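Local coordinates for cell division control protein 45 cdc45 putative (Entamoeba histolytica, PDB 6CC2), which probably serves in eukaryotic DNA replication as the Cdc45 component of the replicative CMG helicase, together with the Mcm2-7 ring and GINS, at residues D34-Y39 against E380-L385; L42-E47 against N198-Y203; N406-G411 against A451-E456; E423-R428 against Y462-P467. All coordinates share one frame; numbering follows the deposited sequence.

In the fold
Contacts 1 and 2 share helix 33-48, which follows a strand of the parallel sheet; their centres are 11 Å apart, and V37 touches Y203 between them. Contact 2 is nested along the chain within the loop that contact 1 closes. Contacts 3 and 4 come later, on the opposite side of the chain's centre. Their segments interleave: helix 444-462 carries one side of contact 3 and leads into 462-467 of contact 4, where strand 427-432 of the mixed sheet begins; the centres are 16 Å apart and E456 touches W465. The first pair thus ties the N-terminal region to helices 199-213 and 374-385, far along the chain; the second joins helices and the mixed sheet in its C-terminal part.

Contact 1. Residues D34-Y39 against E380-L385; sequences DAIVCY and EGFKLL. With EDO (1,2-ethanediol), chain J.
Y39 and F382 cross at about a right angle where helix 33-48 meets helix 374-385, a helix-helix packing with the axes of segments 34-39 and 380-385 10.0 Å apart at a signed crossing angle of -67°. In a fold whose parallel sheet recalls the RecJ-like DHH domain, helix 33-48 directly follows strand 24-29. F382 has CG anti to its backbone N (chi1 177°), which carries its ring to the edge of the Y39 ring, where F382 CE2 lies 3.7 Å from Y39 CD1. The planes stand at 78°, but offset rings make the pair neither a stack nor a clean edge-to-face contact. I36, branched close to its backbone, sets CG2 3.8 Å from F382 CA. Its CD1 comes to 4.2 Å from CA of G381, which has no side chain. I36 and L385 slide past each other in opposite directions, I36 CG2 3.9 Å from L385 CD2, while the L385 and V37 side chains cross at about a right angle, CD1 meeting CG2. These aliphatic groups suit an interior where helix 199-213 adds Y203 and I206 against L385. Y39 OH hydrogen-bonds O1 of an ethanediol at 2.5 Å, and either hydroxyl could be the donor.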
# COMPACT_ATOMS: atom_id res chain seq x y z
N ASP A 34 4.48 -2.05 -4.13
CA ASP A 34 5.81 -1.59 -4.55
C ASP A 34 6.86 -2.67 -4.33
O ASP A 34 7.74 -2.90 -5.17
CB ASP A 34 6.16 -0.31 -3.79
CG ASP A 34 7.31 0.47 -4.39
OD1 ASP A 34 7.64 0.33 -5.60
OD2 ASP A 34 7.88 1.28 -3.63
N ALA A 35 6.80 -3.36 -3.19
CA ALA A 35 7.74 -4.44 -2.93
C ALA A 35 7.58 -5.57 -3.94
O ALA A 35 8.59 -6.12 -4.40
CB ALA A 35 7.57 -4.96 -1.50
N ILE A 36 6.35 -5.91 -4.31
CA ILE A 36 6.15 -6.95 -5.33
C ILE A 36 6.75 -6.50 -6.65
O ILE A 36 7.39 -7.29 -7.38
CB ILE A 36 4.67 -7.31 -5.49
CG1 ILE A 36 4.07 -7.78 -4.15
CG2 ILE A 36 4.50 -8.44 -6.54
CD1 ILE A 36 2.62 -8.22 -4.24
N VAL A 37 6.55 -5.23 -7.00
CA VAL A 37 7.14 -4.68 -8.23
C VAL A 37 8.65 -4.85 -8.21
O VAL A 37 9.27 -5.24 -9.21
CB VAL A 37 6.74 -3.21 -8.40
CG1 VAL A 37 7.60 -2.51 -9.44
CG2 VAL A 37 5.24 -3.09 -8.72
N CYS A 38 9.29 -4.51 -7.08
CA CYS A 38 10.74 -4.64 -6.98
C CYS A 38 11.16 -6.09 -7.20
O CYS A 38 12.04 -6.37 -8.03
CB CYS A 38 11.20 -4.10 -5.63
SG CYS A 38 12.99 -4.17 -5.35
N TYR A 39 10.52 -7.02 -6.49
CA TYR A 39 10.79 -8.43 -6.71
C TYR A 39 10.64 -8.80 -8.19
O TYR A 39 11.47 -9.52 -8.74
CB TYR A 39 9.84 -9.29 -5.88
CG TYR A 39 10.10 -10.76 -6.04
CD1 TYR A 39 9.49 -11.48 -7.07
CD2 TYR A 39 10.99 -11.42 -5.23
CE1 TYR A 39 9.74 -12.81 -7.25
CE2 TYR A 39 11.24 -12.75 -5.40
CZ TYR A 39 10.62 -13.45 -6.42
OH TYR A 39 10.88 -14.80 -6.61
N GLU A 380 -0.29 -14.45 -5.41
CA GLU A 380 -1.45 -13.97 -6.15
C GLU A 380 -1.20 -12.57 -6.70
O GLU A 380 -1.60 -12.26 -7.83
CB GLU A 380 -2.68 -13.99 -5.26
CG GLU A 380 -3.09 -15.38 -4.79
CD GLU A 380 -3.45 -16.31 -5.95
OE1 GLU A 380 -4.03 -15.83 -6.95
OE2 GLU A 380 -3.16 -17.52 -5.86
N GLY A 381 -0.59 -11.70 -5.89
CA GLY A 381 -0.30 -10.35 -6.36
C GLY A 381 0.74 -10.35 -7.47
O GLY A 381 0.62 -9.61 -8.44
N PHE A 382 1.77 -11.17 -7.32
CA PHE A 382 2.80 -11.33 -8.36
C PHE A 382 2.19 -11.82 -9.67
O PHE A 382 2.55 -11.32 -10.75
CB PHE A 382 3.86 -12.32 -7.87
CG PHE A 382 4.94 -12.61 -8.87
CD1 PHE A 382 4.81 -13.67 -9.75
CD2 PHE A 382 6.10 -11.84 -8.93
CE1 PHE A 382 5.79 -13.95 -10.69
CE2 PHE A 382 7.10 -12.14 -9.87
CZ PHE A 382 6.94 -13.18 -10.74
N LYS A 383 1.31 -12.80 -9.59
CA LYS A 383 0.65 -13.33 -10.77
C LYS A 383 -0.18 -12.26 -11.47
O LYS A 383 -0.13 -12.13 -12.69
CB LYS A 383 -0.23 -14.52 -10.39
CG LYS A 383 -1.05 -15.13 -11.51
CD LYS A 383 -2.03 -16.16 -10.96
CE LYS A 383 -2.79 -16.86 -12.08
NZ LYS A 383 -1.90 -17.70 -12.93
N LEU A 384 -0.94 -11.47 -10.70
CA LEU A 384 -1.73 -10.41 -11.33
C LEU A 384 -0.81 -9.34 -11.93
O LEU A 384 -1.02 -8.90 -13.07
CB LEU A 384 -2.72 -9.80 -10.34
CG LEU A 384 -3.59 -8.69 -10.92
CD1 LEU A 384 -4.27 -9.14 -12.21
CD2 LEU A 384 -4.65 -8.19 -9.90
N LEU A 385 0.19 -8.90 -11.17
CA LEU A 385 1.14 -7.92 -11.70
C LEU A 385 1.72 -8.39 -13.02
O LEU A 385 1.88 -7.60 -13.97
CB LEU A 385 2.27 -7.70 -10.68
CG LEU A 385 3.36 -6.72 -11.07
CD1 LEU A 385 2.82 -5.29 -11.12
CD2 LEU A 385 4.50 -6.85 -10.06
C1 EDO J . 9.28 -15.91 -9.78
O1 EDO J . 10.27 -16.00 -8.75
C2 EDO J . 9.93 -15.34 -11.04
O2 EDO J . 11.06 -16.14 -11.40

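Contact 2. Residues L42-E47 against N198-Y203. With EDO (1,2-ethanediol), chain J; EDO (1,2-ethanediol), chain B.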
# COMPACT_ATOMS: atom_id res chain seq x y z
N LEU A 42 13.60 -7.36 -10.37
CA LEU A 42 14.79 -8.15 -10.10
C LEU A 42 14.64 -9.56 -10.67
O LEU A 42 15.60 -10.12 -11.24
CB LEU A 42 15.06 -8.22 -8.60
CG LEU A 42 15.39 -6.88 -7.94
CD1 LEU A 42 15.36 -7.06 -6.42
CD2 LEU A 42 16.72 -6.33 -8.40
N SER A 43 13.47 -10.17 -10.50
CA SER A 43 13.32 -11.55 -10.94
C SER A 43 13.43 -11.67 -12.45
O SER A 43 13.88 -12.70 -12.95
CB SER A 43 12.00 -12.12 -10.45
OG SER A 43 10.91 -11.53 -11.15
N MSE A 44 13.04 -10.65 -13.20
CA MSE A 44 13.16 -10.68 -14.65
C MSE A 44 14.62 -10.74 -15.09
O MSE A 44 14.96 -11.46 -16.02
CB MSE A 44 12.48 -9.46 -15.27
CG MSE A 44 10.99 -9.45 -15.08
SE MSE A 44 10.23 -7.70 -15.40
CE MSE A 44 10.37 -7.64 -17.36
N MSE A 45 15.46 -9.93 -14.44
CA MSE A 45 16.89 -9.94 -14.70
C MSE A 45 17.47 -11.29 -14.31
O MSE A 45 18.22 -11.89 -15.07
CB MSE A 45 17.58 -8.83 -13.92
CG MSE A 45 17.25 -7.44 -14.44
SE MSE A 45 18.34 -6.11 -13.55
CE MSE A 45 17.13 -5.71 -12.07
N PHE A 46 17.14 -11.76 -13.10
CA PHE A 46 17.66 -13.03 -12.63
C PHE A 46 17.28 -14.18 -13.56
O PHE A 46 18.13 -15.03 -13.88
CB PHE A 46 17.15 -13.32 -11.22
CG PHE A 46 17.61 -12.35 -10.17
CD1 PHE A 46 18.65 -11.46 -10.42
CD2 PHE A 46 16.99 -12.32 -8.93
CE1 PHE A 46 19.06 -10.58 -9.44
CE2 PHE A 46 17.41 -11.44 -7.96
CZ PHE A 46 18.46 -10.58 -8.22
N GLU A 47 16.03 -14.22 -14.01
CA GLU A 47 15.60 -15.25 -14.94
C GLU A 47 16.45 -15.24 -16.21
O GLU A 47 16.93 -16.29 -16.67
CB GLU A 47 14.13 -15.07 -15.31
CG GLU A 47 13.14 -15.40 -14.22
CD GLU A 47 11.72 -14.99 -14.59
OE1 GLU A 47 11.41 -14.91 -15.80
OE2 GLU A 47 10.91 -14.73 -13.67
N ASN A 198 11.18 -2.93 -21.57
CA ASN A 198 10.30 -1.78 -21.45
C ASN A 198 9.06 -2.07 -20.59
O ASN A 198 8.51 -1.14 -20.01
CB ASN A 198 9.91 -1.26 -22.82
CG ASN A 198 11.06 -0.52 -23.49
OD1 ASN A 198 12.19 -0.57 -23.01
ND2 ASN A 198 10.78 0.13 -24.59
N ASP A 199 8.67 -3.35 -20.43
CA ASP A 199 7.58 -3.68 -19.51
C ASP A 199 7.90 -3.24 -18.08
O ASP A 199 6.98 -3.04 -17.27
CB ASP A 199 7.32 -5.19 -19.53
CG ASP A 199 6.26 -5.59 -20.53
OD1 ASP A 199 5.46 -4.72 -20.95
OD2 ASP A 199 6.22 -6.78 -20.89
N MSE A 200 9.18 -3.15 -17.72
CA MSE A 200 9.55 -2.73 -16.38
C MSE A 200 8.98 -1.35 -16.02
O MSE A 200 8.78 -1.03 -14.85
CB MSE A 200 11.06 -2.72 -16.24
CG MSE A 200 11.69 -4.08 -16.28
SE MSE A 200 13.62 -3.96 -16.25
CE MSE A 200 13.98 -5.85 -16.12
N TYR A 201 8.70 -0.52 -17.02
CA TYR A 201 8.12 0.79 -16.73
C TYR A 201 6.66 0.69 -16.28
O TYR A 201 6.21 1.47 -15.43
CB TYR A 201 8.25 1.71 -17.95
CG TYR A 201 9.67 2.22 -18.13
CD1 TYR A 201 10.07 3.39 -17.51
CD2 TYR A 201 10.61 1.51 -18.87
CE1 TYR A 201 11.37 3.86 -17.64
CE2 TYR A 201 11.90 1.98 -19.02
CZ TYR A 201 12.28 3.16 -18.40
OH TYR A 201 13.57 3.61 -18.53
N TRP A 202 5.90 -0.24 -16.86
CA TRP A 202 4.55 -0.53 -16.36
C TRP A 202 4.60 -0.96 -14.90
O TRP A 202 3.86 -0.44 -14.06
CB TRP A 202 3.93 -1.63 -17.23
CG TRP A 202 2.64 -2.22 -16.76
CD1 TRP A 202 2.40 -3.54 -16.50
CD2 TRP A 202 1.41 -1.54 -16.53
NE1 TRP A 202 1.09 -3.73 -16.17
CE2 TRP A 202 0.45 -2.51 -16.15
CE3 TRP A 202 1.00 -0.20 -16.64
CZ2 TRP A 202 -0.87 -2.18 -15.87
CZ3 TRP A 202 -0.31 0.12 -16.34
CH2 TRP A 202 -1.23 -0.86 -15.96
N TYR A 203 5.49 -1.90 -14.58
CA TYR A 203 5.61 -2.34 -13.18
C TYR A 203 6.05 -1.18 -12.30
O TYR A 203 5.47 -0.94 -11.24
CB TYR A 203 6.59 -3.51 -13.11
CG TYR A 203 6.19 -4.69 -13.99
CD1 TYR A 203 4.86 -5.01 -14.21
CD2 TYR A 203 7.15 -5.48 -14.60
CE1 TYR A 203 4.49 -6.07 -15.03
CE2 TYR A 203 6.80 -6.55 -15.42
CZ TYR A 203 5.46 -6.84 -15.62
OH TYR A 203 5.08 -7.88 -16.42
C1 EDO J . 9.28 -15.91 -9.78
O1 EDO J . 10.27 -16.00 -8.75
C2 EDO J . 9.93 -15.34 -11.04
O2 EDO J . 11.06 -16.14 -11.40
C1 EDO B . 6.07 1.81 -25.04
O1 EDO B . 6.10 3.09 -24.82
C2 EDO B . 7.50 1.27 -24.95
O2 EDO B . 7.48 -0.04 -25.45
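M44 and M200 reach toward each other tip to tip, and the tight part of this contact is built round them. Both are selenomethionines, the selenium having been introduced in place of sulfur. M44 bends at chi3 (74°), turning its CE to 3.9 Å from M200 CG, whereas M200 stays extended and sets its own CE 4.0 Å from M45 CG. The long unbranched chains suit a wide gap: the axes of the antiparallel helical segments are 11.9 Å apart, at 152°. The selenium of M44 makes a Met-aromatic contact at the edge of the Y203 ring, with SE 3.6 Å from Y203 CE2. SE lies 81° off the ring normal. One face of the same tyrosine ring receives D199 O of its own helix, 3.6 Å above the plane and toward the rim. A190 of helix 182-192 also touches both M45 and M200. Toward N198 and D199 the packing thins. D199 offers little more than its CB, 4.5 Å from M44 CE, and its carboxylate turns to a salt bridge from OD1 to K344. Beyond it the exposed N198, an amide suited to solvent, gives a weak hydrogen bond from ND2 to an ethanediol.

Contact 3. Residues N406-G411 against A451-E456; sequences NLVETG and AQFLAE
F453 holds its CG anti to the backbone N (chi1 175°), sending the ring straight from helix 444-462 to the backbone of helix 393-417, and V408 sets CG2 anti to its carbonyl carbon, beside the backbone N (chi1 166°), where it meets the ring. The motif is a helix-helix crossing, axes of segments 406-411 and 451-456 10.0 Å apart, signed crossing angle -60°, in the C-terminal part of the chain, where helix 444-462 also covers strand 468-474 of the mixed sheet. The flat ring fits by shape beside G411, whose bare CA can sit 3.8 Å from F453 CE2; the same CA receives L454 CD2. L407 O, held in its helix by G411 N, stands 3.7 Å above one ring face, toward the rim. V408 CG2 approaches F453 CE1 at 3.6 Å, the two side chains meeting at a slant. L407 contributes its CB rather than its branches, 4.2 Å from F453 CG, and also touches F441 of helix 435-441. V408 also touches F272 and H273 of helix 267-273. Within helix 393-417, T410 OG1 donates to N406 O over 3.0 Å, and T410 N reaches that oxygen from the opposite face of its plane.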
# COMPACT_ATOMS: atom_id res chain seq x y z
N ASN A 406 -18.23 -2.02 1.55
CA ASN A 406 -18.50 -2.49 2.90
C ASN A 406 -17.87 -1.57 3.94
O ASN A 406 -18.50 -1.23 4.96
CB ASN A 406 -17.98 -3.92 3.06
CG ASN A 406 -18.30 -4.50 4.41
OD1 ASN A 406 -19.30 -4.14 5.04
ND2 ASN A 406 -17.46 -5.41 4.88
N LEU A 407 -16.62 -1.17 3.72
CA LEU A 407 -15.90 -0.36 4.70
C LEU A 407 -16.49 1.03 4.83
O LEU A 407 -16.70 1.53 5.95
CB LEU A 407 -14.42 -0.28 4.33
CG LEU A 407 -13.67 -1.60 4.44
CD1 LEU A 407 -12.31 -1.48 3.76
CD2 LEU A 407 -13.53 -1.99 5.91
N VAL A 408 -16.78 1.69 3.70
CA VAL A 408 -17.34 3.04 3.75
C VAL A 408 -18.70 3.03 4.43
O VAL A 408 -18.98 3.86 5.31
CB VAL A 408 -17.41 3.64 2.33
CG1 VAL A 408 -18.31 4.90 2.33
CG2 VAL A 408 -16.05 3.96 1.82
N GLU A 409 -19.55 2.07 4.07
CA GLU A 409 -20.87 1.99 4.69
C GLU A 409 -20.76 1.83 6.20
O GLU A 409 -21.39 2.57 6.97
CB GLU A 409 -21.66 0.83 4.08
CG GLU A 409 -23.04 0.63 4.71
CD GLU A 409 -23.80 -0.53 4.09
OE1 GLU A 409 -24.68 -0.27 3.24
OE2 GLU A 409 -23.50 -1.69 4.44
N THR A 410 -19.98 0.84 6.66
CA THR A 410 -19.82 0.65 8.09
C THR A 410 -19.13 1.85 8.73
O THR A 410 -19.54 2.32 9.81
CB THR A 410 -18.99 -0.62 8.35
OG1 THR A 410 -19.61 -1.75 7.72
CG2 THR A 410 -18.84 -0.90 9.85
N GLY A 411 -18.10 2.37 8.07
CA GLY A 411 -17.28 3.39 8.68
C GLY A 411 -18.05 4.68 8.91
O GLY A 411 -17.90 5.33 9.95
N ALA A 451 -10.14 -0.84 10.81
CA ALA A 451 -9.29 0.09 11.55
C ALA A 451 -8.50 0.99 10.59
O ALA A 451 -8.35 2.19 10.85
CB ALA A 451 -8.32 -0.67 12.45
N GLN A 452 -7.97 0.41 9.51
CA GLN A 452 -7.23 1.19 8.52
C GLN A 452 -8.11 2.24 7.88
O GLN A 452 -7.71 3.39 7.71
CB GLN A 452 -6.63 0.28 7.46
CG GLN A 452 -5.91 1.03 6.35
CD GLN A 452 -5.11 0.10 5.45
OE1 GLN A 452 -4.96 -1.09 5.74
NE2 GLN A 452 -4.59 0.64 4.36
N PHE A 453 -9.33 1.85 7.52
CA PHE A 453 -10.26 2.81 6.94
C PHE A 453 -10.58 3.92 7.93
O PHE A 453 -10.60 5.11 7.56
CB PHE A 453 -11.55 2.11 6.48
CG PHE A 453 -12.57 3.09 6.00
CD1 PHE A 453 -12.52 3.57 4.69
CD2 PHE A 453 -13.53 3.60 6.85
CE1 PHE A 453 -13.43 4.50 4.25
CE2 PHE A 453 -14.44 4.53 6.41
CZ PHE A 453 -14.38 4.99 5.12
N LEU A 454 -10.92 3.56 9.18
CA LEU A 454 -11.31 4.56 10.15
C LEU A 454 -10.15 5.47 10.50
O LEU A 454 -10.37 6.67 10.73
CB LEU A 454 -11.87 3.88 11.42
CG LEU A 454 -13.20 3.21 11.26
CD1 LEU A 454 -13.51 2.34 12.49
CD2 LEU A 454 -14.34 4.22 11.08
N ALA A 455 -8.93 4.95 10.51
CA ALA A 455 -7.78 5.79 10.79
C ALA A 455 -7.72 6.93 9.79
O ALA A 455 -7.51 8.10 10.16
CB ALA A 455 -6.49 4.96 10.74
N GLU A 456 -7.90 6.61 8.50
CA GLU A 456 -7.89 7.64 7.47
C GLU A 456 -9.14 8.51 7.51
O GLU A 456 -9.03 9.73 7.43
CB GLU A 456 -7.76 6.99 6.08
CG GLU A 456 -7.88 7.99 4.97
CD GLU A 456 -7.51 7.43 3.61
OE1 GLU A 456 -7.25 6.18 3.51
OE2 GLU A 456 -7.49 8.21 2.63

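Contact 4. Residues E423-R428 against Y462-P467; sequences EANKYR and YKKWLP. With EDO (1,2-ethanediol), chain C.
Y462, at the end of helix 444-462, meets the tip of R428 through its CB, which lies 3.8 Å from R428 NH2. K463 then leaves the helix with positive phi, and the chain turns to bring K464 O to the guanidinium. R428 grips this one oxygen end-on, NH1 at 3.0 Å and NH2 at 2.9 Å from K464 O, both bonds in the guanidinium plane and both bent because they converge. Arginine suits the place: its extended chain and planar, paired N-H groups can grip a backbone carbonyl this way. R428 NE bonds an ethanediol, probably from the crystallisation liquor. The K464 side chain bends at chi2 (63°) and runs across N425, whose OD1 is hydrogen-bonded to N422. In the opposing segment K426 and Y427 both face E423, a classic beta bulge in the hairpin of strands 419-423 and 427-432. Past W465, L466 lays CD1 over the centre of the R428 guanidinium, 4.0 Å above its plane. A water links L466 O to R428 NH1. P467 packs its ring on K426 O, while P467 O accepts from R428 N over 3.0 Å, a nearly straight bond (169°) beginning the parallel pairing of strands 427-432 and 468-474.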
# COMPACT_ATOMS: atom_id res chain seq x y z
N GLU A 423 -7.73 10.33 22.33
CA GLU A 423 -7.14 10.24 23.66
C GLU A 423 -5.79 10.95 23.61
O GLU A 423 -4.82 10.41 23.07
CB GLU A 423 -7.01 8.79 24.10
CG GLU A 423 -8.37 8.11 24.27
CD GLU A 423 -9.23 8.80 25.33
OE1 GLU A 423 -8.68 9.31 26.32
OE2 GLU A 423 -10.46 8.83 25.15
N ALA A 424 -5.76 12.17 24.13
CA ALA A 424 -4.53 12.92 24.38
C ALA A 424 -3.71 13.16 23.12
O ALA A 424 -2.49 13.38 23.20
CB ALA A 424 -3.68 12.21 25.44
N ASN A 425 -4.35 13.17 21.96
CA ASN A 425 -3.65 13.31 20.69
C ASN A 425 -2.54 12.28 20.54
O ASN A 425 -1.51 12.53 19.91
CB ASN A 425 -3.10 14.72 20.52
CG ASN A 425 -4.18 15.72 20.29
OD1 ASN A 425 -5.04 15.52 19.43
ND2 ASN A 425 -4.18 16.78 21.06
N LYS A 426 -2.75 11.11 21.11
CA LYS A 426 -1.85 9.97 20.94
C LYS A 426 -2.45 8.91 20.04
O LYS A 426 -1.72 8.26 19.28
CB LYS A 426 -1.52 9.36 22.30
CG LYS A 426 -0.92 10.33 23.31
CD LYS A 426 0.59 10.35 23.24
CE LYS A 426 1.19 11.22 24.33
NZ LYS A 426 2.67 11.09 24.38
N TYR A 427 -3.75 8.71 20.12
CA TYR A 427 -4.44 7.73 19.32
C TYR A 427 -5.92 8.04 19.39
O TYR A 427 -6.40 8.70 20.32
CB TYR A 427 -4.19 6.29 19.81
CG TYR A 427 -4.52 6.07 21.26
CD1 TYR A 427 -3.57 6.31 22.26
CD2 TYR A 427 -5.78 5.64 21.66
CE1 TYR A 427 -3.87 6.15 23.59
CE2 TYR A 427 -6.08 5.48 23.00
CZ TYR A 427 -5.13 5.74 23.96
OH TYR A 427 -5.41 5.57 25.31
N ARG A 428 -6.64 7.57 18.39
CA ARG A 428 -8.09 7.51 18.44
C ARG A 428 -8.48 6.11 18.88
O ARG A 428 -7.80 5.14 18.55
CB ARG A 428 -8.74 7.83 17.11
CG ARG A 428 -8.54 9.25 16.69
CD ARG A 428 -9.40 9.59 15.48
NE ARG A 428 -9.29 11.02 15.26
CZ ARG A 428 -8.40 11.61 14.46
NH1 ARG A 428 -7.59 10.88 13.71
NH2 ARG A 428 -8.37 12.93 14.40
N TYR A 462 -11.25 15.36 10.76
CA TYR A 462 -10.81 16.32 11.76
C TYR A 462 -9.49 16.99 11.43
O TYR A 462 -9.02 17.83 12.22
CB TYR A 462 -10.76 15.62 13.12
CG TYR A 462 -12.12 15.10 13.51
CD1 TYR A 462 -13.18 15.98 13.75
CD2 TYR A 462 -12.36 13.75 13.61
CE1 TYR A 462 -14.43 15.50 14.06
CE2 TYR A 462 -13.61 13.26 13.93
CZ TYR A 462 -14.64 14.15 14.17
OH TYR A 462 -15.90 13.68 14.49
N LYS A 463 -8.92 16.70 10.26
CA LYS A 463 -7.67 17.31 9.81
C LYS A 463 -6.58 17.11 10.87
O LYS A 463 -5.87 18.03 11.26
CB LYS A 463 -7.85 18.79 9.48
CG LYS A 463 -8.86 19.08 8.41
CD LYS A 463 -8.56 18.36 7.12
CE LYS A 463 -9.52 18.78 6.01
NZ LYS A 463 -9.20 20.13 5.47
N LYS A 464 -6.48 15.87 11.36
CA LYS A 464 -5.53 15.53 12.41
C LYS A 464 -5.25 14.03 12.28
O LYS A 464 -6.14 13.24 12.57
CB LYS A 464 -6.11 15.86 13.78
CG LYS A 464 -5.29 15.34 14.98
CD LYS A 464 -3.92 15.94 15.07
CE LYS A 464 -3.27 15.59 16.41
NZ LYS A 464 -1.85 16.03 16.49
N TRP A 465 -4.04 13.66 11.86
CA TRP A 465 -3.69 12.27 11.65
C TRP A 465 -3.17 11.64 12.93
O TRP A 465 -2.27 12.18 13.58
CB TRP A 465 -2.65 12.14 10.52
CG TRP A 465 -3.30 12.39 9.22
CD1 TRP A 465 -3.60 13.60 8.67
CD2 TRP A 465 -3.80 11.40 8.32
NE1 TRP A 465 -4.26 13.41 7.46
CE2 TRP A 465 -4.39 12.07 7.24
CE3 TRP A 465 -3.82 10.00 8.35
CZ2 TRP A 465 -4.97 11.40 6.17
CZ3 TRP A 465 -4.41 9.34 7.28
CH2 TRP A 465 -4.98 10.04 6.22
N LEU A 466 -3.77 10.52 13.31
CA LEU A 466 -3.42 9.76 14.49
C LEU A 466 -3.48 8.28 14.17
O LEU A 466 -4.24 7.86 13.29
CB LEU A 466 -4.39 10.06 15.65
CG LEU A 466 -4.27 11.45 16.24
CD1 LEU A 466 -5.45 11.69 17.15
CD2 LEU A 466 -2.93 11.61 17.00
N PRO A 467 -2.73 7.46 14.90
CA PRO A 467 -2.97 6.02 14.87
C PRO A 467 -4.33 5.73 15.49
O PRO A 467 -4.92 6.57 16.18
CB PRO A 467 -1.81 5.45 15.68
CG PRO A 467 -1.39 6.53 16.59
CD PRO A 467 -1.71 7.84 15.89
C1 EDO C . -12.50 10.26 17.26
O1 EDO C . -13.06 10.20 15.92
C2 EDO C . -12.19 11.71 17.65
O2 EDO C . -11.26 12.29 16.74
O HOH W 1 -6.99 8.09 13.32